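Local atomic coordinates of paternally-expressed gene 3 protein (Homo sapiens, PDB entry 4BHX), a protein that acts as a krueppel-type zinc-finger transcription factor that dimerises through its SCAN domain and mediates between p53 and BAX in neuronal apoptosis. Residues H10-F13 with R14-I17. Numbering follows the deposited sequence.
Sequences HQRF and RNLI. With EDO (1,2-ethanediol), chain M; EDO (1,2-ethanediol), chain K.
The guanidinium of R14 lies alongside the ring of F13, and both side chains point the same way. F13 CE2 sits over one face of the guanidinium, offset toward its rim, 3.4 Å from R14 NH1. The two planes are 42° apart, so this is a slanted overlap and not a flat stack. R14 CG also passes the ring of H10, 3.9 Å from H10 CD2. CG of H10 is anti to the backbone N (chi1 176°), which turns the imidazole toward the R14 side chain. E56 holds both residues: its carboxylate forms a salt bridge with R14 NH2 and a hydrogen bond with H10 NE2. That shared carboxylate probably offsets the charge of the arginine. H10-N15 are the C-terminal part of helix 6-15 of the SCAN domain, the dimerisation module of PEG3; L16 and I17 begin the loop that follows. The side chains of R12, F13 and L16 touch helix 24-39. Helical bonding runs from R14 N to H10 O and from N15 N to Q11 O. At the helix end the bond from L16 N to R12 O is weak, because it is bent (128°). One water links two carbonyls, donating to F13 O (2.8 Å) and L16 O (2.7 Å). The R12 chain is bent at chi2 and chi3, which puts NH2 3.1 Å from N15 OD1, at an angle too poor for a hydrogen bond; R12 also makes a cation-pi contact with F8.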
ATOM      1  N   HIS A  10       2.146   2.404  -5.884  1.00 12.86           N
ATOM      2  CA  HIS A  10       1.345   2.700  -4.687  1.00 13.59           C
ATOM      3  C   HIS A  10       1.644   4.034  -4.161  1.00 12.98           C
ATOM      4  O   HIS A  10       0.750   4.798  -3.878  1.00 12.88           O
ATOM      5  CB  HIS A  10       1.695   1.669  -3.669  1.00 13.47           C
ATOM      6  CG  HIS A  10       1.056   1.871  -2.360  1.00 16.08           C
ATOM      7  ND1 HIS A  10       1.613   1.389  -1.200  1.00 18.19           N
ATOM      8  CD2 HIS A  10      -0.083   2.515  -2.003  1.00 14.69           C
ATOM      9  CE1 HIS A  10       0.818   1.694  -0.185  1.00 20.57           C
ATOM     10  NE2 HIS A  10      -0.199   2.386  -0.644  1.00 16.53           N
ATOM     11  N   GLN A  11       2.940   4.377  -4.020  1.00 14.07           N
ATOM     12  CA  GLN A  11       3.322   5.696  -3.519  1.00 14.79           C
ATOM     13  C   GLN A  11       2.931   6.792  -4.509  1.00 14.67           C
ATOM     14  O   GLN A  11       2.397   7.853  -4.092  1.00 13.57           O
ATOM     15  CB  GLN A  11       4.828   5.738  -3.176  1.00 19.87           C
ATOM     16  CG  GLN A  11       5.132   4.886  -1.947  1.00 25.24           C
ATOM     17  CD  GLN A  11       6.613   4.525  -1.763  1.00 35.16           C
ATOM     18  OE1 GLN A  11       7.494   5.256  -2.218  1.00 37.65           O
ATOM     19  NE2 GLN A  11       6.889   3.430  -1.006  1.00 39.78           N
ATOM     20  N   ARG A  12       3.147   6.594  -5.815  1.00 11.78           N
ATOM     21  CA  ARG A  12       2.748   7.635  -6.742  1.00 11.88           C
ATOM     22  C   ARG A  12       1.191   7.887  -6.711  1.00 11.46           C
ATOM     23  O   ARG A  12       0.750   9.033  -6.844  1.00 10.63           O
ATOM     24  CB  ARG A  12       3.150   7.341  -8.178  1.00 14.38           C
ATOM     25  CG  ARG A  12       4.637   7.130  -8.434  1.00 17.31           C
ATOM     26  CD  ARG A  12       5.430   8.407  -8.291  1.00 19.94           C
ATOM     27  NE  ARG A  12       5.462   9.054  -6.989  0.50 20.37           N
ATOM     28  CZ  ARG A  12       6.266   8.754  -5.971  0.50 21.78           C
ATOM     29  NH1 ARG A  12       7.115   7.720  -6.004  0.50 22.13           N
ATOM     30  NH2 ARG A  12       6.178   9.501  -4.866  0.50 20.39           N
ATOM     31  N   PHE A  13       0.430   6.808  -6.628  1.00 10.97           N
ATOM     32  CA  PHE A  13      -1.031   6.884  -6.580  1.00 11.35           C
ATOM     33  C   PHE A  13      -1.470   7.760  -5.393  1.00 12.94           C
ATOM     34  O   PHE A  13      -2.317   8.657  -5.529  1.00 13.84           O
ATOM     35  CB  PHE A  13      -1.586   5.445  -6.478  1.00 10.82           C
ATOM     36  CG  PHE A  13      -3.107   5.367  -6.262  1.00 10.31           C
ATOM     37  CD1 PHE A  13      -3.997   5.938  -7.185  1.00 10.53           C
ATOM     38  CD2 PHE A  13      -3.637   4.761  -5.109  1.00 10.03           C
ATOM     39  CE1 PHE A  13      -5.392   5.868  -6.937  1.00  9.91           C
ATOM     40  CE2 PHE A  13      -5.053   4.660  -4.898  1.00  9.96           C
ATOM     41  CZ  PHE A  13      -5.905   5.244  -5.817  1.00  9.21           C
ATOM     42  N   ARG A  14      -0.916   7.478  -4.227  1.00 12.68           N
ATOM     43  CA  ARG A  14      -1.221   8.211  -3.011  1.00 13.01           C
ATOM     44  C   ARG A  14      -0.682   9.644  -2.980  1.00 13.82           C
ATOM     45  O   ARG A  14      -1.255  10.483  -2.278  1.00 14.98           O
ATOM     46  CB  ARG A  14      -0.687   7.440  -1.834  1.00 13.26           C
ATOM     47  CG  ARG A  14      -1.377   6.146  -1.489  1.00 13.29           C
ATOM     48  CD  ARG A  14      -2.863   6.356  -1.216  1.00 13.19           C
ATOM     49  NE  ARG A  14      -3.566   5.082  -0.920  1.00 12.26           N
ATOM     50  CZ  ARG A  14      -4.862   4.853  -1.182  1.00 12.29           C
ATOM     51  NH1 ARG A  14      -5.626   5.776  -1.764  1.00 12.77           N
ATOM     52  NH2 ARG A  14      -5.382   3.690  -0.899  1.00 13.77           N
ATOM     53  N   ASN A  15       0.400   9.940  -3.705  1.00 14.71           N
ATOM     54  CA  ASN A  15       1.064  11.243  -3.598  1.00 16.02           C
ATOM     55  C   ASN A  15       0.779  12.146  -4.751  1.00 14.29           C
ATOM     56  O   ASN A  15       1.127  13.286  -4.708  1.00 14.97           O
ATOM     57  CB  ASN A  15       2.619  11.141  -3.480  1.00 19.14           C
ATOM     58  CG  ASN A  15       3.111  10.231  -2.376  1.00 23.00           C
ATOM     59  OD1 ASN A  15       4.306   9.846  -2.378  1.00 30.13           O
ATOM     60  ND2 ASN A  15       2.282   9.908  -1.444  1.00 22.33           N
ATOM     61  N   LEU A  16       0.089  11.684  -5.775  1.00 15.55           N
ATOM     62  CA  LEU A  16      -0.279  12.543  -6.894  1.00 16.18           C
ATOM     63  C   LEU A  16      -1.111  13.712  -6.408  1.00 16.56           C
ATOM     64  O   LEU A  16      -1.924  13.533  -5.554  1.00 16.24           O
ATOM     65  CB  LEU A  16      -1.126  11.782  -7.892  1.00 17.11           C
ATOM     66  CG  LEU A  16      -1.366  12.546  -9.166  1.00 18.86           C
ATOM     67  CD1 LEU A  16      -0.161  12.367 -10.045  1.00 22.59           C
ATOM     68  CD2 LEU A  16      -2.583  12.117  -9.911  1.00 20.86           C
ATOM     69  N   ILE A  17      -0.852  14.902  -6.946  1.00 17.91           N
ATOM     70  CA  ILE A  17      -1.530  16.168  -6.599  1.00 21.18           C
ATOM     71  C   ILE A  17      -2.418  16.617  -7.753  1.00 18.37           C
ATOM     72  O   ILE A  17      -2.137  16.344  -8.918  1.00 19.23           O
ATOM     73  CB  ILE A  17      -0.481  17.271  -6.369  1.00 27.11           C
ATOM     74  CG1 ILE A  17       0.493  16.868  -5.273  1.00 30.30           C
ATOM     75  CG2 ILE A  17      -1.090  18.618  -6.023  1.00 32.81           C
ATOM     76  CD1 ILE A  17      -0.145  16.410  -4.013  1.00 28.91           C
TER
HETATM   77  C1  EDO M1101       1.458  15.524  -8.982  1.00 40.78           C
HETATM   78  O1  EDO M1101       1.276  16.070 -10.333  1.00 49.44           O
HETATM   79  C2  EDO M1101       2.877  15.061  -8.620  1.00 47.97           C
HETATM   80  O2  EDO M1101       2.979  14.634  -7.233  1.00 45.81           O
HETATM   81  C1  EDO K1099       9.829   2.375  -3.007  1.00 47.98           C
HETATM   82  O1  EDO K1099       9.090   3.542  -3.420  1.00 48.47           O
HETATM   83  C2  EDO K1099       9.965   1.486  -4.220  1.00 43.70           C
HETATM   84  O2  EDO K1099      10.789   2.183  -5.182  1.00 43.73           O
HETATM   85  O   HOH W   1      -3.309  11.257  -5.338  1.00 16.52           O